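Local coordinates for protein threonine synthase (Brucella melitensis bv. 1, PDB 4F4F) that probably catalyses the conversion of O-phospho-L-homoserine and water into L-threonine and phosphate, the last step of threonine biosynthesis, using pyridoxal 5'-phosphate, at residues E14-G19 with L28-G33; R82-T87 with M121-R126; R138-G143 with D217-S222; D164-F169 with H191-E196; V224-W229 with I317-E322. All blocks are in the same frame, centred on the assembly; numbering follows the deposited sequence.

Overall arrangement
Contact 1 lies at the surface in the N-terminal region, its centre about 21 Å from the centre of the chain. Contact 2 follows and packs helix 74-86 on helix 117-134. Contacts 3 and 4 share the five-stranded parallel sheet. Their strands 139-144 and 163-170 are neighbours in it, and their centres are about 14 Å apart. Contact 4 is nested in the chain loop that contact 3 closes. Contact 5 comes last, next to the cofactor, its centre about 9 Å from the centre of the chain. It touches all four others, with Val224 reaching contacts 2, 3 and 4. Contact 5 thus links the surface loops of contact 1 and the sheet of contacts 3 and 4 to the edge of the cofactor pocket.

Contact 1. Residues E14-G19 with L28-G33; sequences EAPVLG and LARDGG
Asp31 holds its CG between its own backbone N and carbonyl carbon (chi1 63°), and from there the carboxylate reaches both Glu14 and its own loop. The motif is an Asx turn. Asp31 OD1 accepts from Gly33 N at 2.9 Å, with the donor well above the carboxylate plane. The turn overlaps a type I beta turn from Ala29 to Gly32. The second oxygen, Asp31 OD2, takes the bond across the contact, from Glu14 N at 2.8 Å. That bond is fairly straight (164° at the hydrogen) and arrives on the anti side of the carboxylate. One carboxylate thus closes the turn with OD1 and holds Glu14 N with OD2. Asp31 OD1 has a further hydrogen bond with the side chain of Ser10, in strand 8-10.

Beside this polar group lies a small apolar patch. The Ala15 methyl CB meets the Ala29 methyl CB at 3.6 Å. The same Ala15 CB lies 3.6 Å from Asp31 CG. Tyr35 of strand 35-37 touches both alanines. The contact thus joins the loops before and after helix 20-26 in the N-terminal region, at the protein surface. At its outer rim, Arg30 extends its chain from CG to NE and crosses the Pro16 ring at about a right angle. There Pro16 CD sits 4.0 Å from Arg30 CB.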
# COMPACT_ATOMS: atom_id res chain seq x y z
N GLU A 14 4.75 -22.02 10.68
CA GLU A 14 5.28 -23.30 10.17
C GLU A 14 5.82 -23.18 8.77
O GLU A 14 5.72 -24.11 7.99
CB GLU A 14 4.18 -24.36 10.13
CG GLU A 14 3.38 -24.40 11.40
CD GLU A 14 2.43 -25.56 11.44
OE1 GLU A 14 1.45 -25.60 10.68
OE2 GLU A 14 2.71 -26.42 12.27
N ALA A 15 6.36 -22.03 8.43
CA ALA A 15 6.94 -21.80 7.13
C ALA A 15 8.45 -21.63 7.36
O ALA A 15 8.87 -21.28 8.43
CB ALA A 15 6.34 -20.55 6.50
N PRO A 16 9.26 -21.84 6.31
CA PRO A 16 10.70 -21.60 6.45
C PRO A 16 10.98 -20.18 6.96
O PRO A 16 10.28 -19.24 6.56
CB PRO A 16 11.24 -21.77 5.04
CG PRO A 16 10.21 -22.54 4.30
CD PRO A 16 8.91 -22.50 5.06
N VAL A 17 11.96 -20.04 7.86
CA VAL A 17 12.42 -18.73 8.31
C VAL A 17 13.33 -18.21 7.20
O VAL A 17 14.24 -18.91 6.77
CB VAL A 17 13.19 -18.84 9.64
CG1 VAL A 17 13.78 -17.49 10.06
CG2 VAL A 17 12.29 -19.37 10.74
N LEU A 18 13.06 -17.02 6.68
CA LEU A 18 13.76 -16.54 5.49
C LEU A 18 14.60 -15.27 5.73
O LEU A 18 14.29 -14.48 6.60
CB LEU A 18 12.74 -16.24 4.38
CG LEU A 18 11.88 -17.39 3.79
CD1 LEU A 18 10.91 -16.80 2.77
CD2 LEU A 18 12.75 -18.48 3.19
N GLY A 19 15.65 -15.09 4.92
CA GLY A 19 16.31 -13.81 4.83
C GLY A 19 15.47 -12.80 4.03
O GLY A 19 14.42 -13.14 3.46
N LEU A 28 3.74 -14.52 -0.14
CA LEU A 28 2.97 -15.30 0.87
C LEU A 28 3.67 -16.58 1.36
O LEU A 28 4.15 -17.34 0.54
CB LEU A 28 1.68 -15.78 0.26
CG LEU A 28 0.68 -16.45 1.22
CD1 LEU A 28 -0.18 -15.41 1.95
CD2 LEU A 28 -0.22 -17.37 0.44
N ALA A 29 3.66 -16.86 2.68
CA ALA A 29 4.44 -17.99 3.19
C ALA A 29 3.83 -19.37 2.82
O ALA A 29 2.64 -19.50 2.58
CB ALA A 29 4.68 -17.87 4.70
N ARG A 30 4.70 -20.38 2.78
CA ARG A 30 4.34 -21.82 2.56
C ARG A 30 3.16 -22.30 3.41
O ARG A 30 2.40 -23.19 2.99
CB ARG A 30 5.56 -22.71 2.87
CG ARG A 30 5.39 -24.19 2.51
CD ARG A 30 6.69 -24.97 2.73
NE ARG A 30 6.61 -26.37 2.33
CZ ARG A 30 6.01 -27.34 3.01
NH1 ARG A 30 5.36 -27.12 4.14
NH2 ARG A 30 6.03 -28.57 2.53
N ASP A 31 3.03 -21.75 4.62
CA ASP A 31 1.96 -22.16 5.52
C ASP A 31 0.70 -21.30 5.38
O ASP A 31 -0.19 -21.37 6.19
CB ASP A 31 2.44 -22.18 6.98
CG ASP A 31 2.84 -20.79 7.50
OD1 ASP A 31 2.76 -19.78 6.75
OD2 ASP A 31 3.28 -20.74 8.66
N GLY A 32 0.66 -20.45 4.37
CA GLY A 32 -0.47 -19.60 4.16
C GLY A 32 -0.42 -18.27 4.90
O GLY A 32 -1.28 -17.44 4.70
N GLY A 33 0.57 -18.07 5.76
CA GLY A 33 0.74 -16.84 6.45
C GLY A 33 1.55 -15.77 5.75
O GLY A 33 1.92 -15.91 4.58

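Contact 2. Residues R82-T87 with M121-R126; sequences REAYGT and MQLLAR
Gln122 meets Ala84 and Thr87. Its backbone O lies 3.7 Å from the Ala84 methyl CB. Its side chain bends at the second torsion (chi2 -67°), which turns the amide toward Thr87; the two side chains meet at a slant. Gln122 OE1 is 3.6 Å from Thr87 CG2, and Gln122 CG is equally close to Thr87 OG1. That hydroxyl is itself spent on its own segment, donating to Ala84 O. The other end of the amide, Gln122 NE2, bonds Glu155 O, which ties the glutamine to helix 148-157.

Leu123 comes next. Its CB faces the Ala84 CB at 4.1 Å and lies 3.8 Å from Tyr85 OH. The tyrosine hydroxyl is hydrogen-bonded to Val119 O, one turn earlier on the helix of Leu123. These residues form a helix-helix interface that joins the N-terminal region to the cofactor-binding region. Helix segments 82-86 and 121-126 run roughly antiparallel, 145° apart, with axes 8.5 Å apart at closest approach.

Arg126 then lays its extended chain across the first helix. One face of its guanidinium lies against the backbone of Glu83 and Ala84, with Arg126 NH1 3.8 Å from Ala84 CA. Two hydrogen bonds from Arg126 NH1, to Gln122 O and Gln122 OE1, hold the group flat; both acceptors lie in the guanidinium plane. Arg126 NE is 4.3 Å from Glu83 OE1, too far for a salt bridge.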
# COMPACT_ATOMS: atom_id res chain seq x y z
N ARG A 82 17.60 6.27 -3.94
CA ARG A 82 17.71 7.59 -4.60
C ARG A 82 16.88 7.60 -5.88
O ARG A 82 16.17 8.55 -6.14
CB ARG A 82 19.19 7.89 -4.92
CG ARG A 82 19.55 9.31 -5.33
CD ARG A 82 21.04 9.69 -5.03
NE ARG A 82 21.47 9.40 -3.63
CZ ARG A 82 21.17 10.12 -2.52
NH1 ARG A 82 21.60 9.72 -1.31
NH2 ARG A 82 20.44 11.24 -2.56
N GLU A 83 16.99 6.54 -6.68
CA GLU A 83 16.26 6.46 -7.96
C GLU A 83 14.74 6.32 -7.74
O GLU A 83 13.96 7.00 -8.42
CB GLU A 83 16.82 5.34 -8.84
CG GLU A 83 18.23 5.70 -9.31
CD GLU A 83 18.91 4.65 -10.18
OE1 GLU A 83 18.36 3.54 -10.31
OE2 GLU A 83 20.02 4.98 -10.70
N ALA A 84 14.34 5.49 -6.79
CA ALA A 84 12.95 5.34 -6.45
C ALA A 84 12.27 6.69 -6.13
O ALA A 84 11.19 7.01 -6.68
CB ALA A 84 12.78 4.37 -5.26
N TYR A 85 12.89 7.47 -5.27
CA TYR A 85 12.24 8.70 -4.81
C TYR A 85 12.53 9.91 -5.70
O TYR A 85 11.86 10.94 -5.62
CB TYR A 85 12.47 8.88 -3.29
CG TYR A 85 11.83 7.68 -2.63
CD1 TYR A 85 10.45 7.46 -2.74
CD2 TYR A 85 12.60 6.71 -1.98
CE1 TYR A 85 9.86 6.33 -2.24
CE2 TYR A 85 12.00 5.58 -1.46
CZ TYR A 85 10.64 5.39 -1.57
OH TYR A 85 10.06 4.25 -1.08
N GLY A 86 13.49 9.77 -6.60
CA GLY A 86 13.69 10.72 -7.69
C GLY A 86 12.49 10.74 -8.64
O GLY A 86 12.31 11.72 -9.37
N THR A 87 11.65 9.70 -8.62
CA THR A 87 10.42 9.71 -9.39
C THR A 87 9.29 10.54 -8.79
O THR A 87 8.24 10.70 -9.39
CB THR A 87 9.84 8.29 -9.63
OG1 THR A 87 9.28 7.76 -8.44
CG2 THR A 87 10.88 7.32 -10.24
N MET A 121 5.88 0.83 -4.22
CA MET A 121 6.13 0.15 -5.50
C MET A 121 7.44 0.55 -6.15
O MET A 121 8.16 -0.29 -6.69
CB MET A 121 5.02 0.42 -6.51
CG MET A 121 3.79 -0.29 -6.17
SD MET A 121 3.80 -1.99 -6.74
CE MET A 121 2.00 -1.94 -6.73
N GLN A 122 7.76 1.83 -6.10
CA GLN A 122 8.91 2.33 -6.84
C GLN A 122 10.20 1.74 -6.25
O GLN A 122 11.15 1.46 -6.97
CB GLN A 122 8.93 3.87 -6.80
CG GLN A 122 7.90 4.54 -7.71
CD GLN A 122 8.19 4.32 -9.18
OE1 GLN A 122 9.35 4.17 -9.59
NE2 GLN A 122 7.11 4.25 -9.98
N LEU A 123 10.22 1.48 -4.96
CA LEU A 123 11.39 0.85 -4.33
C LEU A 123 11.34 -0.66 -4.48
O LEU A 123 12.36 -1.30 -4.82
CB LEU A 123 11.51 1.27 -2.86
CG LEU A 123 12.74 0.74 -2.09
CD1 LEU A 123 14.01 1.11 -2.82
CD2 LEU A 123 12.73 1.20 -0.62
N LEU A 124 10.17 -1.25 -4.21
CA LEU A 124 9.96 -2.70 -4.37
C LEU A 124 10.42 -3.19 -5.75
O LEU A 124 11.11 -4.20 -5.86
CB LEU A 124 8.47 -3.09 -4.21
CG LEU A 124 8.09 -4.55 -4.55
CD1 LEU A 124 8.93 -5.44 -3.63
CD2 LEU A 124 6.62 -4.88 -4.33
N ALA A 125 10.04 -2.49 -6.81
CA ALA A 125 10.39 -2.96 -8.17
C ALA A 125 11.93 -2.96 -8.36
O ALA A 125 12.48 -3.89 -8.98
CB ALA A 125 9.68 -2.17 -9.25
N ARG A 126 12.62 -1.97 -7.78
CA ARG A 126 14.08 -1.87 -7.86
C ARG A 126 14.79 -2.87 -6.96
O ARG A 126 15.79 -3.45 -7.37
CB ARG A 126 14.56 -0.43 -7.57
CG ARG A 126 14.11 0.54 -8.65
CD ARG A 126 14.43 2.00 -8.40
NE ARG A 126 14.19 2.84 -9.58
CZ ARG A 126 12.99 3.31 -9.94
NH1 ARG A 126 11.90 3.03 -9.23
NH2 ARG A 126 12.87 4.06 -11.01

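Contact 3. Residues R138-G143 with D217-S222; sequences RATIVG and DALSLS
Thr140 and Leu221 pair as parallel strand neighbours, and so do Ile141 and Ser222. Three backbone hydrogen bonds build the ladder. Thr140 N donates to Ser220 O at 3.1 Å. Ser222 N donates to Thr140 O at 2.8 Å. Val142 N then donates to Ser222 O, also at 2.8 Å. Close CA-H...O contacts fill the gaps between them, such as Ile141 CA to Ser222 O.

One side-chain hydrogen bond extends the ladder past its start. Thr140 places OG1 beside its backbone N (chi1 -59°), and OG1 donates to Leu219 O at 2.6 Å, in the carbonyl plane. Ser466 OG is a second partner of this hydroxyl. The acceptor sits just before Ser220, whose positive phi ends helix 213-219 in a Schellman motif.

Apolar contacts are few. Leu221 CD1 lies 3.8 Å from Val142 CG2 and 3.9 Å from Thr140 CG2. On the other face, Ile141 CD1 reaches Ser222 CB at 4.0 Å. Helix 199-211 packs on Val142 and Leu221.

Within this chain strand 221-223 is an outer strand, entered straight from a helix, in the parallel sheet of a fold type II pyridoxal phosphate enzyme.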
# COMPACT_ATOMS: atom_id res chain seq x y z
N ARG A 138 14.98 -14.05 -13.68
CA ARG A 138 14.07 -13.05 -14.19
C ARG A 138 12.72 -13.39 -13.59
O ARG A 138 12.55 -14.45 -12.98
CB ARG A 138 14.01 -13.11 -15.73
CG ARG A 138 15.38 -13.02 -16.40
CD ARG A 138 15.28 -12.83 -17.90
NE ARG A 138 14.38 -11.72 -18.14
CZ ARG A 138 14.75 -10.44 -18.22
NH1 ARG A 138 16.02 -10.08 -18.14
NH2 ARG A 138 13.81 -9.51 -18.38
N ALA A 139 11.77 -12.48 -13.73
CA ALA A 139 10.39 -12.74 -13.27
C ALA A 139 9.37 -12.17 -14.25
O ALA A 139 9.63 -11.18 -14.92
CB ALA A 139 10.15 -12.17 -11.89
N THR A 140 8.19 -12.80 -14.27
CA THR A 140 7.05 -12.33 -15.04
C THR A 140 6.03 -11.88 -13.98
O THR A 140 5.47 -12.71 -13.26
CB THR A 140 6.49 -13.46 -15.93
OG1 THR A 140 7.52 -13.92 -16.82
CG2 THR A 140 5.28 -12.97 -16.73
N ILE A 141 5.85 -10.57 -13.85
CA ILE A 141 4.89 -9.99 -12.88
C ILE A 141 3.51 -10.01 -13.49
O ILE A 141 3.33 -9.52 -14.61
CB ILE A 141 5.24 -8.53 -12.50
CG1 ILE A 141 6.74 -8.41 -12.09
CG2 ILE A 141 4.27 -8.01 -11.42
CD1 ILE A 141 7.08 -9.06 -10.78
N VAL A 142 2.54 -10.57 -12.79
CA VAL A 142 1.18 -10.65 -13.35
C VAL A 142 0.17 -10.17 -12.30
O VAL A 142 0.26 -10.56 -11.15
CB VAL A 142 0.85 -12.09 -13.85
CG1 VAL A 142 -0.53 -12.11 -14.48
CG2 VAL A 142 1.87 -12.56 -14.91
N GLY A 143 -0.72 -9.26 -12.67
CA GLY A 143 -1.79 -8.85 -11.78
C GLY A 143 -3.03 -8.37 -12.49
O GLY A 143 -3.03 -8.17 -13.71
N ASP A 217 6.14 -21.91 -13.25
CA ASP A 217 7.54 -22.35 -13.21
C ASP A 217 8.24 -21.86 -14.45
O ASP A 217 9.30 -21.25 -14.38
CB ASP A 217 7.60 -23.89 -13.18
CG ASP A 217 7.90 -24.45 -11.80
OD1 ASP A 217 8.63 -23.81 -11.02
OD2 ASP A 217 7.41 -25.58 -11.50
N ALA A 218 7.63 -22.14 -15.61
CA ALA A 218 8.24 -21.80 -16.90
C ALA A 218 8.43 -20.29 -17.06
O ALA A 218 9.41 -19.85 -17.67
CB ALA A 218 7.40 -22.37 -18.05
N LEU A 219 7.52 -19.50 -16.50
CA LEU A 219 7.51 -18.06 -16.73
C LEU A 219 8.04 -17.30 -15.52
O LEU A 219 8.09 -16.09 -15.57
CB LEU A 219 6.09 -17.54 -17.07
CG LEU A 219 5.65 -17.51 -18.55
CD1 LEU A 219 6.46 -16.50 -19.34
CD2 LEU A 219 5.74 -18.87 -19.22
N SER A 220 8.44 -18.01 -14.45
CA SER A 220 8.86 -17.38 -13.19
C SER A 220 7.82 -16.34 -12.70
O SER A 220 8.15 -15.19 -12.36
CB SER A 220 10.25 -16.77 -13.33
OG SER A 220 11.22 -17.75 -13.68
N LEU A 221 6.55 -16.75 -12.68
CA LEU A 221 5.45 -15.84 -12.37
C LEU A 221 5.56 -15.28 -10.95
O LEU A 221 5.88 -16.00 -10.03
CB LEU A 221 4.11 -16.55 -12.51
CG LEU A 221 3.08 -15.86 -13.38
CD1 LEU A 221 3.53 -15.93 -14.84
CD2 LEU A 221 1.73 -16.52 -13.16
N SER A 222 5.28 -13.99 -10.80
CA SER A 222 5.22 -13.33 -9.49
C SER A 222 4.07 -12.31 -9.48
O SER A 222 3.72 -11.75 -10.53
CB SER A 222 6.54 -12.65 -9.19
OG SER A 222 6.59 -12.23 -7.84

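Contact 4. Residues D164-F169 with H191-E196; sequences DIFILF and HALSIE
Phe166 and His191 run alongside each other in the same direction, on neighbouring parallel strands of a beta-alpha-beta unit. Helix 176-183 links the two strands. The rings form an offset stack, with centroids 4.5 Å apart and planes only 9° from parallel. Both residues set CG beside the backbone N (chi1 -56° and -54°), which makes the rings run alike. His191 CD2 lies over the rim of the Phe166 face. Helix 455-465 packs on the same side, and its Tyr461 OH bonds His191 ND1.

Further along this face, Leu168 crosses Ile195, with Leu168 CB 3.8 Å from Ile195 CG1. Leu193 runs alongside Leu168, with Leu168 CD1 4.1 Å from Leu193 CD1. On the other face, Phe169 turns its ring back over the second strand. Ser194 CA sits over that ring, 4.0 Å from its centroid, in a CH-pi contact. The Ala192 methyl CB lies at the ring edge, in plane, 3.8 Å from Phe169 CE2. Five backbone hydrogen bonds knit the strands, with donors alternating from His191 N through Ile167, Leu193 and Phe169 to Ile195 N.

At the start of the pair a water spans the two side chains: it donates to Asp164 OD1 at 2.7 Å and lies 2.8 Å from His191 NE2, in the imidazole plane.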
# COMPACT_ATOMS: atom_id res chain seq x y z
N ASP A 164 9.17 -8.47 -16.64
CA ASP A 164 8.16 -8.07 -17.63
C ASP A 164 6.86 -8.09 -16.82
O ASP A 164 6.63 -9.00 -15.99
CB ASP A 164 8.10 -9.05 -18.80
CG ASP A 164 9.41 -9.09 -19.59
OD1 ASP A 164 9.70 -8.11 -20.28
OD2 ASP A 164 10.17 -10.08 -19.49
N ILE A 165 6.03 -7.08 -17.03
CA ILE A 165 4.81 -6.95 -16.28
C ILE A 165 3.58 -6.98 -17.18
O ILE A 165 3.56 -6.35 -18.26
CB ILE A 165 4.86 -5.69 -15.38
CG1 ILE A 165 3.59 -5.59 -14.50
CG2 ILE A 165 5.06 -4.47 -16.25
CD1 ILE A 165 3.67 -4.73 -13.25
N PHE A 166 2.60 -7.77 -16.75
CA PHE A 166 1.34 -7.94 -17.45
C PHE A 166 0.22 -7.61 -16.45
O PHE A 166 0.10 -8.25 -15.40
CB PHE A 166 1.18 -9.39 -17.97
CG PHE A 166 2.31 -9.84 -18.85
CD1 PHE A 166 3.55 -10.12 -18.30
CD2 PHE A 166 2.15 -9.94 -20.22
CE1 PHE A 166 4.61 -10.51 -19.13
CE2 PHE A 166 3.19 -10.32 -21.04
CZ PHE A 166 4.42 -10.62 -20.50
N ILE A 167 -0.57 -6.60 -16.78
CA ILE A 167 -1.70 -6.20 -15.97
C ILE A 167 -2.97 -6.37 -16.79
O ILE A 167 -3.09 -5.81 -17.92
CB ILE A 167 -1.58 -4.75 -15.52
CG1 ILE A 167 -0.36 -4.54 -14.60
CG2 ILE A 167 -2.91 -4.31 -14.88
CD1 ILE A 167 -0.38 -5.29 -13.27
N LEU A 168 -3.89 -7.13 -16.24
CA LEU A 168 -5.18 -7.36 -16.83
C LEU A 168 -6.19 -6.39 -16.19
O LEU A 168 -6.27 -6.28 -14.94
CB LEU A 168 -5.61 -8.81 -16.58
CG LEU A 168 -4.86 -9.98 -17.23
CD1 LEU A 168 -3.40 -10.09 -16.81
CD2 LEU A 168 -5.57 -11.29 -16.98
N PHE A 169 -6.96 -5.71 -17.03
CA PHE A 169 -8.02 -4.81 -16.59
C PHE A 169 -9.23 -4.94 -17.50
O PHE A 169 -9.11 -5.39 -18.64
CB PHE A 169 -7.51 -3.37 -16.57
CG PHE A 169 -7.11 -2.83 -17.91
CD1 PHE A 169 -8.03 -2.18 -18.70
CD2 PHE A 169 -5.79 -2.91 -18.34
CE1 PHE A 169 -7.66 -1.66 -19.92
CE2 PHE A 169 -5.42 -2.41 -19.59
CZ PHE A 169 -6.36 -1.78 -20.36
N HIS A 191 3.03 -4.71 -20.50
CA HIS A 191 1.94 -5.27 -21.31
C HIS A 191 0.61 -5.06 -20.65
O HIS A 191 0.30 -5.68 -19.65
CB HIS A 191 2.21 -6.74 -21.59
CG HIS A 191 3.58 -6.97 -22.20
ND1 HIS A 191 3.78 -7.03 -23.53
CD2 HIS A 191 4.82 -7.13 -21.61
CE1 HIS A 191 5.09 -7.21 -23.77
NE2 HIS A 191 5.73 -7.27 -22.60
N ALA A 192 -0.18 -4.17 -21.21
CA ALA A 192 -1.49 -3.85 -20.66
C ALA A 192 -2.49 -4.68 -21.45
O ALA A 192 -2.58 -4.53 -22.65
CB ALA A 192 -1.78 -2.34 -20.80
N LEU A 193 -3.23 -5.52 -20.74
CA LEU A 193 -4.13 -6.47 -21.34
C LEU A 193 -5.55 -6.08 -20.96
O LEU A 193 -5.91 -6.19 -19.80
CB LEU A 193 -3.81 -7.90 -20.82
CG LEU A 193 -2.41 -8.46 -21.13
CD1 LEU A 193 -2.23 -9.91 -20.71
CD2 LEU A 193 -2.09 -8.27 -22.62
N SER A 194 -6.31 -5.62 -21.93
CA SER A 194 -7.68 -5.17 -21.77
C SER A 194 -8.57 -6.38 -22.05
O SER A 194 -8.82 -6.75 -23.21
CB SER A 194 -7.94 -4.01 -22.75
OG SER A 194 -9.23 -3.43 -22.64
N ILE A 195 -9.05 -7.01 -20.97
CA ILE A 195 -9.82 -8.26 -21.06
C ILE A 195 -11.29 -7.93 -21.37
O ILE A 195 -11.89 -7.04 -20.74
CB ILE A 195 -9.70 -9.06 -19.73
CG1 ILE A 195 -8.21 -9.28 -19.37
CG2 ILE A 195 -10.51 -10.39 -19.80
CD1 ILE A 195 -7.39 -9.97 -20.45
N GLU A 196 -11.88 -8.66 -22.32
CA GLU A 196 -13.31 -8.54 -22.63
C GLU A 196 -14.07 -9.33 -21.55
O GLU A 196 -14.52 -10.46 -21.76
CB GLU A 196 -13.60 -8.97 -24.08
CG GLU A 196 -12.73 -8.19 -25.09
CD GLU A 196 -13.37 -7.88 -26.44
OE1 GLU A 196 -14.24 -7.00 -26.46
OE2 GLU A 196 -13.03 -8.51 -27.49
O HOH W 1 8.43 -8.04 -22.61

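Contact 5. Residues V224-W229 with I317-E322; sequences VNSINW and ISSNFE
Ser226 and Ser319 meet hydroxyl to hydroxyl, OG to OG at 2.9 Å, where the contact is tight. Each serine holds its OG between the backbone N and the carbonyl carbon (chi1 53° and 74°), which brings the two hydroxyls together. Next to this bond, Asn320 ND2 donates to Ser226 O at 3.0 Å. The bond is straight (168° at the hydrogen) and lies in the amide plane, but the donor stands above the carbonyl plane of Ser226. Asn320 ND2 also bonds Asn261 O, so ND2 has two acceptors. The Ile227 methyl CG2 packs on Ser319, 3.5 Å from Ser319 CB.

The rest is looser. Ile227 directs the end of its side chain away from Ser319 and Asn320, toward Leu34. Its CA is 3.7 Å from Asn320 OD1, a plain van der Waals approach.

The contact borders the cofactor pocket. The Ser226 side chain is about 5 Å from the bound pyridoxal phosphate, and Ser319 N bonds the side chain of Asn261, a cofactor-binding residue. The first loop joins strand 221-223 to helix 229-232, with Asn228 as that helix's N-cap. The second leads into helix 321-328, whose Arg323 bonds Ile227 O.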
# COMPACT_ATOMS: atom_id res chain seq x y z
N VAL A 224 1.20 -9.23 -7.95
CA VAL A 224 1.11 -7.85 -7.55
C VAL A 224 0.15 -7.88 -6.40
O VAL A 224 -1.04 -8.09 -6.60
CB VAL A 224 0.52 -6.96 -8.66
CG1 VAL A 224 0.29 -5.54 -8.15
CG2 VAL A 224 1.45 -6.93 -9.86
N ASN A 225 0.66 -7.77 -5.19
CA ASN A 225 -0.30 -7.61 -4.13
C ASN A 225 0.18 -7.11 -2.83
O ASN A 225 1.38 -7.11 -2.48
CB ASN A 225 -1.04 -8.91 -3.91
CG ASN A 225 -0.12 -10.03 -3.65
OD1 ASN A 225 0.77 -9.92 -2.81
ND2 ASN A 225 -0.31 -11.14 -4.38
N SER A 226 -0.86 -6.80 -2.08
CA SER A 226 -0.80 -5.97 -0.97
C SER A 226 -0.10 -6.66 0.18
O SER A 226 0.29 -5.98 1.12
CB SER A 226 -2.26 -5.56 -0.60
OG SER A 226 -3.09 -6.72 -0.46
N ILE A 227 0.12 -7.98 0.09
CA ILE A 227 0.67 -8.75 1.23
C ILE A 227 2.18 -9.06 1.24
O ILE A 227 2.70 -9.59 2.24
CB ILE A 227 -0.15 -10.05 1.51
CG1 ILE A 227 -0.12 -11.07 0.36
CG2 ILE A 227 -1.60 -9.70 1.87
CD1 ILE A 227 1.20 -11.81 0.22
N ASN A 228 2.92 -8.71 0.19
CA ASN A 228 4.36 -8.89 0.23
C ASN A 228 4.92 -7.92 1.27
O ASN A 228 4.46 -6.79 1.35
CB ASN A 228 4.99 -8.60 -1.14
CG ASN A 228 6.44 -9.10 -1.24
OD1 ASN A 228 7.35 -8.70 -0.46
ND2 ASN A 228 6.66 -9.98 -2.18
N TRP A 229 5.84 -8.38 2.09
CA TRP A 229 6.53 -7.55 3.06
C TRP A 229 7.09 -6.27 2.42
O TRP A 229 7.10 -5.26 3.05
CB TRP A 229 7.59 -8.36 3.80
CG TRP A 229 8.46 -7.51 4.67
CD1 TRP A 229 9.81 -7.19 4.50
CD2 TRP A 229 8.02 -6.74 5.86
NE1 TRP A 229 10.22 -6.32 5.47
CE2 TRP A 229 9.20 -6.04 6.34
CE3 TRP A 229 6.82 -6.60 6.55
CZ2 TRP A 229 9.16 -5.22 7.44
CZ3 TRP A 229 6.79 -5.79 7.67
CH2 TRP A 229 7.93 -5.10 8.10
N ILE A 317 -12.53 -7.90 3.33
CA ILE A 317 -11.56 -8.26 4.38
C ILE A 317 -10.28 -7.45 4.19
O ILE A 317 -10.02 -6.90 3.13
CB ILE A 317 -11.21 -9.77 4.38
CG1 ILE A 317 -10.60 -10.20 3.03
CG2 ILE A 317 -12.42 -10.63 4.74
CD1 ILE A 317 -10.15 -11.67 3.00
N SER A 318 -9.49 -7.34 5.24
CA SER A 318 -8.31 -6.51 5.21
C SER A 318 -7.06 -7.41 5.19
O SER A 318 -6.72 -8.01 6.21
CB SER A 318 -8.33 -5.59 6.41
OG SER A 318 -7.29 -4.65 6.35
N SER A 319 -6.38 -7.46 4.05
CA SER A 319 -5.39 -8.51 3.81
C SER A 319 -4.21 -8.53 4.82
O SER A 319 -3.72 -9.59 5.17
CB SER A 319 -4.87 -8.42 2.37
OG SER A 319 -3.98 -7.31 2.26
N ASN A 320 -3.79 -7.38 5.32
CA ASN A 320 -2.67 -7.35 6.26
C ASN A 320 -3.06 -7.28 7.72
O ASN A 320 -2.20 -7.23 8.59
CB ASN A 320 -1.78 -6.18 5.92
CG ASN A 320 -1.06 -6.38 4.61
OD1 ASN A 320 -0.26 -7.27 4.50
ND2 ASN A 320 -1.38 -5.57 3.61
N PHE A 321 -4.36 -7.29 8.01
CA PHE A 321 -4.80 -7.29 9.43
C PHE A 321 -4.20 -8.47 10.21
O PHE A 321 -3.87 -8.34 11.39
CB PHE A 321 -6.33 -7.32 9.50
CG PHE A 321 -6.89 -7.12 10.88
CD1 PHE A 321 -6.59 -5.99 11.61
CD2 PHE A 321 -7.75 -8.06 11.42
CE1 PHE A 321 -7.13 -5.80 12.88
CE2 PHE A 321 -8.26 -7.89 12.68
CZ PHE A 321 -7.97 -6.76 13.41
N GLU A 322 -4.01 -9.59 9.52
CA GLU A 322 -3.36 -10.77 10.08
C GLU A 322 -2.00 -10.48 10.69
O GLU A 322 -1.64 -11.11 11.68
CB GLU A 322 -3.25 -11.90 9.02
CG GLU A 322 -2.51 -13.15 9.50
CD GLU A 322 -2.50 -14.29 8.49
OE1 GLU A 322 -3.27 -14.24 7.49
OE2 GLU A 322 -1.76 -15.24 8.72